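Local coordinates for protein nitrite reductase (PDB 2DV6) that reduces nitrite to nitric oxide by means of bound copper ions, probably taking the electrons from a cytochrome c, at residues Glu169-Lys174 and Tyr185-Gly190; Ile145-Ala150 and Lys191-Phe196; Gly108-Tyr113 and Ile128-Gly133; Val27-Arg32 and Leu57-Gly62; Gly409-Val414 and Leu429-Pro434. All blocks are in the same frame, centred on the assembly; numbering follows the deposited sequence.

Interaction 1: residues Glu169-Lys174 and Tyr185-Gly190; sequences ETVEVK and YWTFNG
Thr187 turns its hydroxyl between its own backbone N and carbonyl carbon (chi1 65°), which lays OG1 against the carbonyl of Val171. Trp186 and Glu172 each hold CG anti to the carbonyl carbon, and their side chains run side by side on the other face. The frame is an antiparallel beta hairpin of strands 163-178 and 181-188. Val171 O accepts twice, from Thr187 N at 2.9 Å and from Thr187 OG1 at 2.9 Å. A valine in place of Thr187 would probably cost Val171 O its second donor and Gly190 N the acceptor of a weak bond. Asn189 extends the ladder past the strand end. Its OD1 takes Glu169 N at 2.8 Å, while its own N gives to Glu169 O at 2.7 Å. On the opposite face Glu172 CG sits over the five-membered ring of Trp186, 3.9 Å from the centroid, in a CH-pi contact. Thr170 CG2 packs on Phe188 CE1 at 3.7 Å. The carboxylate of Glu172 bonds to His219 NE2 and to the backbone N of Leu216 and Met217. His219 is a copper ligand, so Glu172 is a second-shell residue that should fix the rotation of the imidazole and may make it a stronger donor to the metal.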
# COMPACT_ATOMS: atom_id res chain seq x y z
N GLU A 169 35.64 11.90 -31.76
CA GLU A 169 35.51 10.51 -31.40
C GLU A 169 34.35 10.41 -30.41
O GLU A 169 34.23 11.28 -29.53
CB GLU A 169 36.79 10.07 -30.71
CG GLU A 169 36.86 8.62 -30.51
CD GLU A 169 38.03 8.21 -29.60
OE1 GLU A 169 38.25 7.00 -29.48
OE2 GLU A 169 38.73 9.10 -29.02
N THR A 170 33.51 9.38 -30.54
CA THR A 170 32.41 9.16 -29.59
C THR A 170 32.78 8.02 -28.65
O THR A 170 33.10 6.92 -29.08
CB THR A 170 31.05 8.91 -30.28
OG1 THR A 170 31.16 7.79 -31.19
CG2 THR A 170 30.67 10.15 -31.08
N VAL A 171 32.86 8.35 -27.36
CA VAL A 171 33.26 7.37 -26.35
C VAL A 171 32.28 7.30 -25.18
O VAL A 171 31.90 8.33 -24.63
CB VAL A 171 34.81 7.50 -25.90
CG1 VAL A 171 35.48 8.67 -26.48
CG2 VAL A 171 35.00 7.51 -24.42
N GLU A 172 31.90 6.07 -24.82
CA GLU A 172 31.12 5.75 -23.64
C GLU A 172 32.07 5.39 -22.49
O GLU A 172 32.90 4.50 -22.62
CB GLU A 172 30.12 4.62 -23.94
CG GLU A 172 29.29 4.90 -25.24
CD GLU A 172 28.55 3.68 -25.77
OE1 GLU A 172 27.92 3.79 -26.83
OE2 GLU A 172 28.57 2.60 -25.14
N VAL A 173 31.96 6.10 -21.37
CA VAL A 173 32.94 5.99 -20.32
C VAL A 173 32.28 6.14 -18.95
O VAL A 173 31.39 6.97 -18.76
CB VAL A 173 34.06 7.07 -20.52
CG1 VAL A 173 33.48 8.47 -20.57
CG2 VAL A 173 35.12 6.97 -19.46
N LYS A 174 32.70 5.32 -17.99
CA LYS A 174 32.30 5.53 -16.60
C LYS A 174 32.96 6.79 -16.08
O LYS A 174 34.18 6.84 -15.93
CB LYS A 174 32.70 4.32 -15.75
CG LYS A 174 32.36 4.49 -14.25
CD LYS A 174 33.08 3.39 -13.50
CE LYS A 174 32.68 3.36 -12.05
NZ LYS A 174 33.21 2.09 -11.47
N TYR A 185 28.77 8.03 -18.90
CA TYR A 185 28.65 9.13 -19.81
C TYR A 185 28.86 8.69 -21.27
O TYR A 185 29.58 7.73 -21.55
CB TYR A 185 29.62 10.26 -19.46
CG TYR A 185 29.33 11.04 -18.19
CD1 TYR A 185 29.65 10.52 -16.94
CD2 TYR A 185 28.80 12.33 -18.26
CE1 TYR A 185 29.42 11.26 -15.77
CE2 TYR A 185 28.57 13.08 -17.10
CZ TYR A 185 28.87 12.53 -15.87
OH TYR A 185 28.68 13.29 -14.74
N TRP A 186 28.25 9.42 -22.19
CA TRP A 186 28.54 9.23 -23.60
C TRP A 186 29.01 10.58 -24.07
O TRP A 186 28.35 11.60 -23.83
CB TRP A 186 27.28 8.81 -24.39
CG TRP A 186 26.64 7.51 -23.94
CD1 TRP A 186 27.16 6.57 -23.09
CD2 TRP A 186 25.37 6.99 -24.37
NE1 TRP A 186 26.28 5.52 -22.94
CE2 TRP A 186 25.18 5.75 -23.73
CE3 TRP A 186 24.37 7.48 -25.20
CZ2 TRP A 186 24.00 4.98 -23.91
CZ3 TRP A 186 23.21 6.70 -25.39
CH2 TRP A 186 23.04 5.49 -24.74
N THR A 187 30.14 10.61 -24.75
CA THR A 187 30.81 11.88 -24.94
C THR A 187 31.38 12.01 -26.34
O THR A 187 31.65 11.02 -27.01
CB THR A 187 32.04 12.01 -23.99
OG1 THR A 187 33.00 11.02 -24.37
CG2 THR A 187 31.65 11.81 -22.51
N PHE A 188 31.59 13.26 -26.74
CA PHE A 188 32.54 13.58 -27.81
C PHE A 188 33.92 13.81 -27.18
O PHE A 188 34.10 14.71 -26.37
CB PHE A 188 32.09 14.84 -28.56
CG PHE A 188 30.81 14.65 -29.32
CD1 PHE A 188 30.77 13.86 -30.49
CD2 PHE A 188 29.63 15.28 -28.88
CE1 PHE A 188 29.58 13.70 -31.23
CE2 PHE A 188 28.43 15.13 -29.59
CZ PHE A 188 28.39 14.33 -30.76
N ASN A 189 34.89 12.96 -27.56
CA ASN A 189 36.30 13.11 -27.15
C ASN A 189 36.50 13.00 -25.65
O ASN A 189 37.40 13.63 -25.09
CB ASN A 189 36.91 14.41 -27.67
CG ASN A 189 37.35 14.33 -29.16
OD1 ASN A 189 37.06 13.38 -29.90
ND2 ASN A 189 38.08 15.32 -29.58
N GLY A 190 35.64 12.22 -24.99
CA GLY A 190 35.86 11.91 -23.57
C GLY A 190 35.47 12.94 -22.51
O GLY A 190 35.66 12.66 -21.34

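Interaction 2: residues Ile145-Ala150 and Lys191-Phe196; sequences ITRDPA and KVPGPF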
# COMPACT_ATOMS: atom_id res chain seq x y z
N ILE A 145 35.39 13.57 -16.55
CA ILE A 145 34.78 13.84 -17.86
C ILE A 145 34.47 15.33 -18.05
O ILE A 145 33.74 15.71 -18.94
CB ILE A 145 33.51 12.93 -18.12
CG1 ILE A 145 32.49 13.01 -16.98
CG2 ILE A 145 33.96 11.46 -18.38
CD1 ILE A 145 32.02 14.45 -16.66
N THR A 146 35.05 16.19 -17.21
CA THR A 146 34.70 17.60 -17.24
C THR A 146 35.53 18.33 -18.29
O THR A 146 36.69 18.04 -18.48
CB THR A 146 34.95 18.29 -15.88
OG1 THR A 146 36.34 18.14 -15.52
CG2 THR A 146 34.04 17.67 -14.77
N ARG A 147 34.90 19.31 -18.92
CA ARG A 147 35.58 20.21 -19.82
C ARG A 147 36.02 21.40 -18.98
O ARG A 147 35.17 22.09 -18.40
CB ARG A 147 34.58 20.72 -20.83
CG ARG A 147 35.15 21.59 -21.91
CD ARG A 147 35.07 20.77 -23.17
NE ARG A 147 36.37 20.40 -23.51
CZ ARG A 147 36.71 19.39 -24.28
NH1 ARG A 147 35.83 18.53 -24.75
NH2 ARG A 147 38.00 19.22 -24.52
N ASP A 148 37.34 21.66 -18.95
CA ASP A 148 37.92 22.89 -18.39
C ASP A 148 37.33 24.08 -19.18
O ASP A 148 37.28 24.05 -20.40
CB ASP A 148 39.46 22.80 -18.56
CG ASP A 148 40.21 24.00 -17.93
OD1 ASP A 148 39.70 25.14 -17.94
OD2 ASP A 148 41.34 23.79 -17.43
N PRO A 149 36.77 25.09 -18.49
CA PRO A 149 36.15 26.18 -19.26
C PRO A 149 37.14 27.09 -20.03
O PRO A 149 36.70 27.90 -20.86
CB PRO A 149 35.42 26.99 -18.18
CG PRO A 149 36.29 26.74 -16.90
CD PRO A 149 36.64 25.28 -17.03
N ALA A 150 38.45 26.97 -19.75
CA ALA A 150 39.49 27.68 -20.54
C ALA A 150 39.92 26.89 -21.76
O ALA A 150 40.73 27.37 -22.53
CB ALA A 150 40.73 28.02 -19.65
N LYS A 191 34.92 14.10 -22.90
CA LYS A 191 34.51 15.15 -21.95
C LYS A 191 33.17 15.78 -22.28
O LYS A 191 32.68 15.62 -23.40
CB LYS A 191 35.56 16.27 -21.90
CG LYS A 191 36.88 15.70 -21.42
CD LYS A 191 37.96 16.73 -21.37
CE LYS A 191 39.24 16.00 -20.96
NZ LYS A 191 40.27 16.68 -21.69
N VAL A 192 32.61 16.54 -21.32
CA VAL A 192 31.29 17.12 -21.45
C VAL A 192 31.40 18.60 -21.06
O VAL A 192 31.87 18.88 -19.96
CB VAL A 192 30.25 16.38 -20.53
CG1 VAL A 192 28.86 17.10 -20.58
CG2 VAL A 192 30.14 14.88 -20.92
N PRO A 193 31.01 19.55 -21.95
CA PRO A 193 30.66 19.42 -23.36
C PRO A 193 31.83 18.89 -24.21
O PRO A 193 32.97 18.77 -23.72
CB PRO A 193 30.39 20.87 -23.79
CG PRO A 193 31.24 21.72 -22.80
CD PRO A 193 30.91 20.96 -21.50
N GLY A 194 31.52 18.57 -25.46
CA GLY A 194 32.52 18.11 -26.36
C GLY A 194 33.41 19.30 -26.73
O GLY A 194 33.19 20.41 -26.24
N PRO A 195 34.35 19.10 -27.69
CA PRO A 195 35.33 20.16 -28.01
C PRO A 195 34.65 21.40 -28.55
O PRO A 195 33.66 21.30 -29.27
CB PRO A 195 36.25 19.52 -29.09
CG PRO A 195 35.93 18.05 -29.10
CD PRO A 195 34.55 17.85 -28.47
N PHE A 196 35.16 22.56 -28.19
CA PHE A 196 34.65 23.79 -28.76
C PHE A 196 35.23 23.87 -30.19
O PHE A 196 36.45 23.91 -30.36
CB PHE A 196 35.07 24.97 -27.91
CG PHE A 196 34.49 26.29 -28.35
CD1 PHE A 196 33.47 26.89 -27.61
CD2 PHE A 196 35.00 26.96 -29.44
CE1 PHE A 196 32.95 28.11 -27.98
CE2 PHE A 196 34.50 28.20 -29.83
CZ PHE A 196 33.48 28.78 -29.10
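Lys191 lays its aliphatic chain across Arg147 at about a right angle. Its CB lies over one face of the guanidinium, 3.6 Å from Arg147 NH1, and its CD reaches Thr146 O at 3.4 Å. The two positive ends are near each other, but Arg147 NH2 has a salt bridge to Asp151, which probably eases the repulsion. Val192 makes the backbone bridge. Its N gives to Ile145 O at 2.8 Å, and its O takes Arg147 N in a longer bond of 3.2 Å, with the donor well above the carbonyl plane. Pro193 follows a cis peptide bond. Its CD packs on Arg147 CB at 3.7 Å, and its carbonyl takes a hydrogen bond from the arginine. Arg147 NH1 meets a lone pair of Pro193 O at 3.0 Å, almost straight (170°) and in the guanidinium plane. Arg147 reaches it by bending at chi2 (110°) and chi3 (-109°). Gly194 passes close to the guanidinium, and its O accepts a hydrogen bond from Tyr293 OH. Pro195 CA covers the guanidinium face opposite Lys191, 4.1 Å from Arg147 CZ. The segment 145-150 belongs to the linker after strand 125-131. The loop 191-196 leads from strand 181-188 to strand 197-200. Arg147 and Pro193 both rest on Tyr293 of strand 290-299, while Val192 packs against strands 181-188 and 274-280.

Interaction 3: residues Gly108-Tyr113 and Ile128-Gly133; sequences GEFNYY and IQVLPG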
# COMPACT_ATOMS: atom_id res chain seq x y z
N GLY A 108 35.86 22.14 16.69
CA GLY A 108 35.32 21.48 17.87
C GLY A 108 34.09 20.62 17.56
O GLY A 108 33.73 20.45 16.39
N GLU A 109 33.46 20.08 18.61
CA GLU A 109 32.27 19.22 18.49
C GLU A 109 31.09 19.92 19.12
O GLU A 109 31.20 20.39 20.24
CB GLU A 109 32.49 17.87 19.17
CG GLU A 109 33.65 17.06 18.56
CD GLU A 109 33.60 15.55 18.90
OE1 GLU A 109 34.70 14.91 18.89
OE2 GLU A 109 32.46 15.02 19.16
N PHE A 110 29.97 19.97 18.39
CA PHE A 110 28.79 20.73 18.79
C PHE A 110 27.54 19.86 18.63
O PHE A 110 27.36 19.23 17.59
CB PHE A 110 28.68 21.98 17.91
CG PHE A 110 29.92 22.83 17.91
CD1 PHE A 110 30.96 22.56 17.02
CD2 PHE A 110 30.06 23.87 18.82
CE1 PHE A 110 32.13 23.34 17.04
CE2 PHE A 110 31.24 24.65 18.85
CZ PHE A 110 32.27 24.37 17.95
N ASN A 111 26.67 19.85 19.63
CA ASN A 111 25.43 19.10 19.54
C ASN A 111 24.41 19.81 18.64
O ASN A 111 24.35 21.03 18.62
CB ASN A 111 24.82 18.89 20.92
CG ASN A 111 25.68 18.00 21.81
OD1 ASN A 111 25.84 18.29 22.99
ND2 ASN A 111 26.25 16.94 21.26
N TYR A 112 23.62 19.05 17.89
CA TYR A 112 22.40 19.60 17.32
C TYR A 112 21.27 18.83 17.97
O TYR A 112 21.45 17.67 18.29
CB TYR A 112 22.38 19.52 15.78
CG TYR A 112 22.36 18.11 15.16
CD1 TYR A 112 23.54 17.51 14.71
CD2 TYR A 112 21.15 17.42 14.98
CE1 TYR A 112 23.53 16.23 14.09
CE2 TYR A 112 21.13 16.12 14.39
CZ TYR A 112 22.32 15.55 13.92
OH TYR A 112 22.29 14.30 13.34
N TYR A 113 20.12 19.45 18.20
CA TYR A 113 19.06 18.75 18.94
C TYR A 113 17.71 19.41 18.66
O TYR A 113 17.65 20.53 18.13
CB TYR A 113 19.36 18.76 20.46
CG TYR A 113 19.39 20.18 21.02
CD1 TYR A 113 18.22 20.79 21.49
CD2 TYR A 113 20.57 20.91 21.05
CE1 TYR A 113 18.23 22.12 21.97
CE2 TYR A 113 20.60 22.23 21.54
CZ TYR A 113 19.43 22.82 21.97
OH TYR A 113 19.47 24.09 22.45
N ILE A 128 27.75 17.79 15.27
CA ILE A 128 28.44 18.38 14.15
C ILE A 128 29.92 18.43 14.59
O ILE A 128 30.20 18.91 15.67
CB ILE A 128 27.94 19.83 13.89
CG1 ILE A 128 26.44 19.81 13.61
CG2 ILE A 128 28.74 20.49 12.72
CD1 ILE A 128 25.87 21.11 13.11
N GLN A 129 30.83 17.89 13.79
CA GLN A 129 32.26 18.04 14.01
C GLN A 129 32.80 19.07 13.04
O GLN A 129 32.78 18.86 11.82
CB GLN A 129 32.98 16.73 13.77
CG GLN A 129 32.95 15.73 14.92
CD GLN A 129 33.61 14.39 14.53
OE1 GLN A 129 34.27 14.27 13.48
NE2 GLN A 129 33.42 13.37 15.40
N VAL A 130 33.27 20.20 13.57
CA VAL A 130 33.98 21.17 12.75
C VAL A 130 35.48 20.85 12.83
O VAL A 130 36.07 20.97 13.91
CB VAL A 130 33.71 22.59 13.19
CG1 VAL A 130 34.45 23.55 12.28
CG2 VAL A 130 32.21 22.89 13.21
N LEU A 131 36.06 20.41 11.72
CA LEU A 131 37.47 20.02 11.67
C LEU A 131 38.31 21.16 11.12
O LEU A 131 37.81 21.98 10.36
CB LEU A 131 37.68 18.79 10.80
CG LEU A 131 36.99 17.45 11.11
CD1 LEU A 131 37.11 16.50 9.92
CD2 LEU A 131 37.60 16.81 12.31
N PRO A 132 39.60 21.22 11.51
CA PRO A 132 40.46 22.21 10.88
C PRO A 132 40.83 21.78 9.45
O PRO A 132 40.65 20.62 9.07
CB PRO A 132 41.72 22.22 11.78
CG PRO A 132 41.79 20.82 12.29
CD PRO A 132 40.34 20.42 12.52
N GLY A 133 41.34 22.71 8.67
CA GLY A 133 41.85 22.33 7.36
C GLY A 133 40.83 22.49 6.25
O GLY A 133 39.79 23.13 6.42
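Backbone hydrogen bonds join Gly108 to Val130 and Phe110 to Ile128, each pair in both directions. The straightest is Ile128 N to Phe110 O, at 2.8 Å and 177°. Gly108 N bonds to Val130 O at 3.0 Å. Gly108 has backbone angles at which a CB would jam against the preceding carbonyl, and such an atom would also crowd the Phe110 ring. Apolar contacts fill the inner face of this cupredoxin-like sheet. Phe110 CE1 touches Val130 CG2 at 3.9 Å. Tyr112 places its ring between its backbone N and carbonyl carbon (chi1 65°), and CD1 meets Ile128 CG1 at 3.9 Å, the two side chains crossing at about a right angle. The hydroxyl of Tyr112 bonds to Pro55 O. Polar side chains take the other face. Glu109 and Gln129 run side by side and touch through their CG atoms at 3.9 Å. Their end groups are turned 50° apart, and Glu109 OE1 stays 4.0 Å from Gln129 NE2, too far for a hydrogen bond. The connection between the two strands carries the copper ligands Cys114, His119 and Met124. The strands flanking that ligand loop are thus joined by paired amides and apolar contacts, while Glu109 and Gln129 meet through their CH2 groups alone.

Interaction 4: residues Val27-Arg32 and Leu57-Gly62; sequences VVFTLR and LVVHEG
Phe29 and Leu57 interleave, each side chain running back alongside the other. Leu57 CB stands over the centre of the Phe29 ring, 4.0 Å from its centroid and only 7° off the normal, a CH-pi contact. The Leu57 branches reach the CG end of the ring, with CD2 at 3.7 Å from Phe29 CD2. At the ring edge Val59 CG2 comes to 3.5 Å from Phe29 CE1. The carbonyl Val58 O also lies near the ring plane, 3.8 Å from Phe29 CZ. Phe29 CG is anti to its carbonyl carbon (chi1 -63°), which sends the ring across to strand 57-60. Val59 CG2 serves twice, since it also meets Val27 CG1 at 3.8 Å. Leu31 CD2 touches Leu57 CD2 more loosely, at 4.5 Å. This is face-to-face packing in the beta sandwich of a cupredoxin-like domain. The two segment axes are 9.0 Å apart and belong to different sheets. The next shell sets each side. Backbone bonds from Phe29 to Gln66 and Asn68 tie it to strand 64-70, and Val67 and Val65 of that strand pack on Leu31 and Val59. Leu57 rests on Ile128 of strand 125-131. Arg135 NH2 bonds to Val58 O. On the outer side, Thr30 packs on Tyr315 of a second subunit.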
# COMPACT_ATOMS: atom_id res chain seq x y z
N VAL A 27 28.06 23.17 2.13
CA VAL A 27 27.93 21.75 2.36
C VAL A 27 26.51 21.52 2.93
O VAL A 27 26.08 22.17 3.89
CB VAL A 27 29.14 21.18 3.21
CG1 VAL A 27 29.26 21.90 4.52
CG2 VAL A 27 29.00 19.64 3.47
N VAL A 28 25.76 20.63 2.29
CA VAL A 28 24.32 20.50 2.54
C VAL A 28 24.05 19.17 3.20
O VAL A 28 24.52 18.17 2.72
CB VAL A 28 23.48 20.65 1.24
CG1 VAL A 28 22.00 20.58 1.56
CG2 VAL A 28 23.80 22.00 0.54
N PHE A 29 23.32 19.16 4.31
CA PHE A 29 22.94 17.93 5.00
C PHE A 29 21.44 17.91 5.06
O PHE A 29 20.84 18.92 5.44
CB PHE A 29 23.50 17.88 6.44
CG PHE A 29 25.00 17.88 6.49
CD1 PHE A 29 25.69 19.04 6.77
CD2 PHE A 29 25.72 16.74 6.14
CE1 PHE A 29 27.07 19.05 6.77
CE2 PHE A 29 27.12 16.73 6.15
CZ PHE A 29 27.79 17.87 6.46
N THR A 30 20.83 16.78 4.69
CA THR A 30 19.38 16.62 4.86
C THR A 30 19.06 15.62 5.97
O THR A 30 19.64 14.56 6.01
CB THR A 30 18.70 16.23 3.51
OG1 THR A 30 18.98 17.27 2.56
CG2 THR A 30 17.18 16.07 3.67
N LEU A 31 18.16 16.03 6.88
CA LEU A 31 17.72 15.24 8.02
C LEU A 31 16.21 15.11 7.92
O LEU A 31 15.49 16.10 7.76
CB LEU A 31 18.08 15.95 9.36
CG LEU A 31 19.57 16.24 9.62
CD1 LEU A 31 19.85 17.04 10.94
CD2 LEU A 31 20.37 14.96 9.63
N ARG A 32 15.72 13.89 8.02
CA ARG A 32 14.30 13.69 8.18
C ARG A 32 14.07 13.19 9.60
O ARG A 32 14.94 12.56 10.17
CB ARG A 32 13.74 12.71 7.13
CG ARG A 32 14.26 11.28 7.22
CD ARG A 32 13.64 10.38 6.10
NE ARG A 32 14.45 9.17 5.90
CZ ARG A 32 14.19 7.98 6.45
NH1 ARG A 32 13.11 7.81 7.22
NH2 ARG A 32 15.01 6.96 6.22
N LEU A 57 27.59 15.23 11.50
CA LEU A 57 27.73 16.04 10.29
C LEU A 57 29.15 16.56 10.29
O LEU A 57 29.51 17.40 11.13
CB LEU A 57 26.72 17.18 10.34
CG LEU A 57 25.24 16.81 10.60
CD1 LEU A 57 24.34 18.02 10.53
CD2 LEU A 57 24.80 15.73 9.62
N VAL A 58 30.00 16.04 9.41
CA VAL A 58 31.38 16.50 9.42
C VAL A 58 31.70 17.58 8.42
O VAL A 58 31.45 17.47 7.22
CB VAL A 58 32.49 15.39 9.70
CG1 VAL A 58 31.95 13.96 9.82
CG2 VAL A 58 33.76 15.53 8.83
N VAL A 59 32.30 18.62 8.97
CA VAL A 59 32.40 19.90 8.34
C VAL A 59 33.81 20.47 8.63
O VAL A 59 34.51 19.99 9.52
CB VAL A 59 31.24 20.76 8.89
CG1 VAL A 59 31.61 22.19 9.15
CG2 VAL A 59 29.99 20.56 7.99
N HIS A 60 34.24 21.45 7.83
CA HIS A 60 35.55 22.06 7.99
C HIS A 60 35.42 23.53 8.32
O HIS A 60 34.49 24.22 7.87
CB HIS A 60 36.45 21.83 6.77
CG HIS A 60 36.88 20.40 6.63
ND1 HIS A 60 38.09 19.93 7.11
CD2 HIS A 60 36.25 19.33 6.09
CE1 HIS A 60 38.20 18.64 6.84
NE2 HIS A 60 37.09 18.25 6.24
N GLU A 61 36.35 24.00 9.16
CA GLU A 61 36.40 25.37 9.59
C GLU A 61 36.22 26.35 8.42
O GLU A 61 36.89 26.24 7.41
CB GLU A 61 37.75 25.63 10.27
CG GLU A 61 37.82 27.03 10.89
CD GLU A 61 39.14 27.32 11.61
OE1 GLU A 61 40.05 26.45 11.64
OE2 GLU A 61 39.25 28.44 12.16
N GLY A 62 35.32 27.31 8.59
CA GLY A 62 35.04 28.32 7.56
C GLY A 62 33.98 27.94 6.52
O GLY A 62 33.57 28.80 5.73

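Interaction 5: residues Gly409-Val414 and Leu429-Pro434; sequences GRYILV and LNVDGP
Gly409 with Val431 and Tyr411 with Leu429 form antiparallel hydrogen-bonded pairs, and Arg410 with Asn430 the non-hydrogen-bonded pair between them. This is the beta hairpin of strands 409-415 and 427-431, in the last cupredoxin-like domain of the chain. Gly409 N gives to Val431 O at 2.8 Å, and Val431 N returns the bond to Gly409 O at 2.8 Å. A CB on Gly409 would be crowded by the Tyr411 ring. Tyr411 holds CG anti to its carbonyl carbon (chi1 -59°), and chi2 of 92° turns a ring edge to Leu429 O and Val431. Leu429 O lies near the ring plane, 3.7 Å from Tyr411 CD1. Val431 CG2 sits at the same edge, 4.0 Å from Tyr411 CD1. The Tyr411 hydroxyl bonds to Arg407 O. Tyr411 also packs on Glu369, a ligand of the bound potassium, and on Gly228 of a second subunit. An alanine at Tyr411 would probably open a gap beside Val431 and leave Arg407 O without this hydroxyl. On the other face Arg410 lies beside Asn430, but the bond from its guanidinium to the amide is doubtful. Arg410 also makes a cation-pi contact with Phe428. Further along the hairpin, Leu413 CD1 meets Leu429 CB at 4.0 Å.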
# COMPACT_ATOMS: atom_id res chain seq x y z
N GLY A 409 36.78 39.55 -6.81
CA GLY A 409 35.75 38.78 -6.15
C GLY A 409 35.61 37.36 -6.67
O GLY A 409 36.24 36.96 -7.65
N ARG A 410 34.79 36.58 -5.97
CA ARG A 410 34.41 35.30 -6.48
C ARG A 410 33.05 35.50 -7.12
O ARG A 410 32.05 35.62 -6.43
CB ARG A 410 34.29 34.31 -5.34
CG ARG A 410 33.58 33.06 -5.74
CD ARG A 410 34.54 31.98 -5.76
NE ARG A 410 34.41 31.21 -4.55
CZ ARG A 410 35.41 30.59 -3.96
NH1 ARG A 410 35.19 29.88 -2.85
NH2 ARG A 410 36.63 30.67 -4.48
N TYR A 411 33.02 35.54 -8.44
CA TYR A 411 31.77 35.62 -9.19
C TYR A 411 31.17 34.22 -9.42
O TYR A 411 31.89 33.22 -9.56
CB TYR A 411 31.98 36.42 -10.47
CG TYR A 411 32.50 37.82 -10.13
CD1 TYR A 411 33.88 38.09 -10.07
CD2 TYR A 411 31.61 38.84 -9.81
CE1 TYR A 411 34.34 39.37 -9.75
CE2 TYR A 411 32.05 40.11 -9.48
CZ TYR A 411 33.43 40.36 -9.44
OH TYR A 411 33.86 41.62 -9.09
N ILE A 412 29.85 34.14 -9.44
CA ILE A 412 29.16 32.85 -9.39
C ILE A 412 28.22 32.64 -10.58
O ILE A 412 27.23 33.35 -10.72
CB ILE A 412 28.48 32.67 -8.04
CG1 ILE A 412 29.47 33.03 -6.89
CG2 ILE A 412 27.94 31.22 -7.88
CD1 ILE A 412 28.78 33.10 -5.52
N LEU A 413 28.57 31.67 -11.43
CA LEU A 413 27.70 31.27 -12.55
C LEU A 413 26.53 30.43 -12.01
O LEU A 413 26.73 29.47 -11.24
CB LEU A 413 28.47 30.48 -13.59
CG LEU A 413 29.52 31.22 -14.45
CD1 LEU A 413 30.68 31.83 -13.58
CD2 LEU A 413 30.08 30.25 -15.53
N VAL A 414 25.31 30.81 -12.38
CA VAL A 414 24.10 30.12 -11.94
C VAL A 414 23.08 30.09 -13.08
O VAL A 414 23.13 30.95 -13.97
CB VAL A 414 23.43 30.77 -10.69
CG1 VAL A 414 24.39 30.82 -9.49
CG2 VAL A 414 22.88 32.16 -10.97
N LEU A 429 33.82 32.04 -10.92
CA LEU A 429 34.77 32.87 -11.67
C LEU A 429 35.60 33.65 -10.63
O LEU A 429 35.11 34.59 -10.02
CB LEU A 429 34.05 33.81 -12.64
CG LEU A 429 34.83 34.99 -13.27
CD1 LEU A 429 36.09 34.52 -13.99
CD2 LEU A 429 33.94 35.71 -14.25
N ASN A 430 36.85 33.23 -10.44
CA ASN A 430 37.73 33.75 -9.36
C ASN A 430 38.60 34.89 -9.86
O ASN A 430 39.39 34.69 -10.78
CB ASN A 430 38.63 32.64 -8.80
CG ASN A 430 37.84 31.57 -8.08
OD1 ASN A 430 36.93 31.89 -7.36
ND2 ASN A 430 38.19 30.30 -8.26
N VAL A 431 38.41 36.07 -9.26
CA VAL A 431 39.16 37.27 -9.63
C VAL A 431 39.82 37.81 -8.35
O VAL A 431 39.16 38.29 -7.41
CB VAL A 431 38.27 38.34 -10.31
CG1 VAL A 431 39.10 39.56 -10.69
CG2 VAL A 431 37.51 37.74 -11.59
N ASP A 432 41.14 37.71 -8.33
CA ASP A 432 41.93 38.03 -7.14
C ASP A 432 42.09 39.53 -6.95
O ASP A 432 42.16 40.30 -7.92
CB ASP A 432 43.32 37.35 -7.21
CG ASP A 432 44.01 37.31 -5.84
OD1 ASP A 432 43.35 37.65 -4.81
OD2 ASP A 432 45.20 36.90 -5.78
N GLY A 433 42.15 39.95 -5.69
CA GLY A 433 42.28 41.36 -5.34
C GLY A 433 41.62 41.74 -4.02
O GLY A 433 41.04 40.88 -3.33
N PRO A 434 41.68 43.04 -3.66
CA PRO A 434 41.18 43.49 -2.35
C PRO A 434 39.66 43.38 -2.21
O PRO A 434 38.92 43.67 -3.18
CB PRO A 434 41.62 44.97 -2.28
CG PRO A 434 41.78 45.38 -3.71
CD PRO A 434 42.23 44.14 -4.46

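Overall arrangement
Interactions 3 and 4 belong to one cupredoxin-like sandwich, with centres 9 Å apart. Leu131 N probably bonds to Val59 O at 2.7 Å, and Leu131 O to Glu61 N at 2.8 Å. The Tyr112 side chain is about 10 Å from this domain's copper. Interactions 1 and 2 form a second cluster, with centres 11 Å apart. Interaction 1 is nested in the loop that interaction 2 closes, and Ile145 CG1 packs on Tyr185 CE1 at 3.7 Å. The Trp186 side chain is about 5 Å from a copper. Interaction 5 touches neither pair; its centre is 21 Å from that of interaction 2, nearest atoms about 7 Å. Its Tyr411 side chain lies about 7 Å from a potassium ion and about 12 Å from a copper.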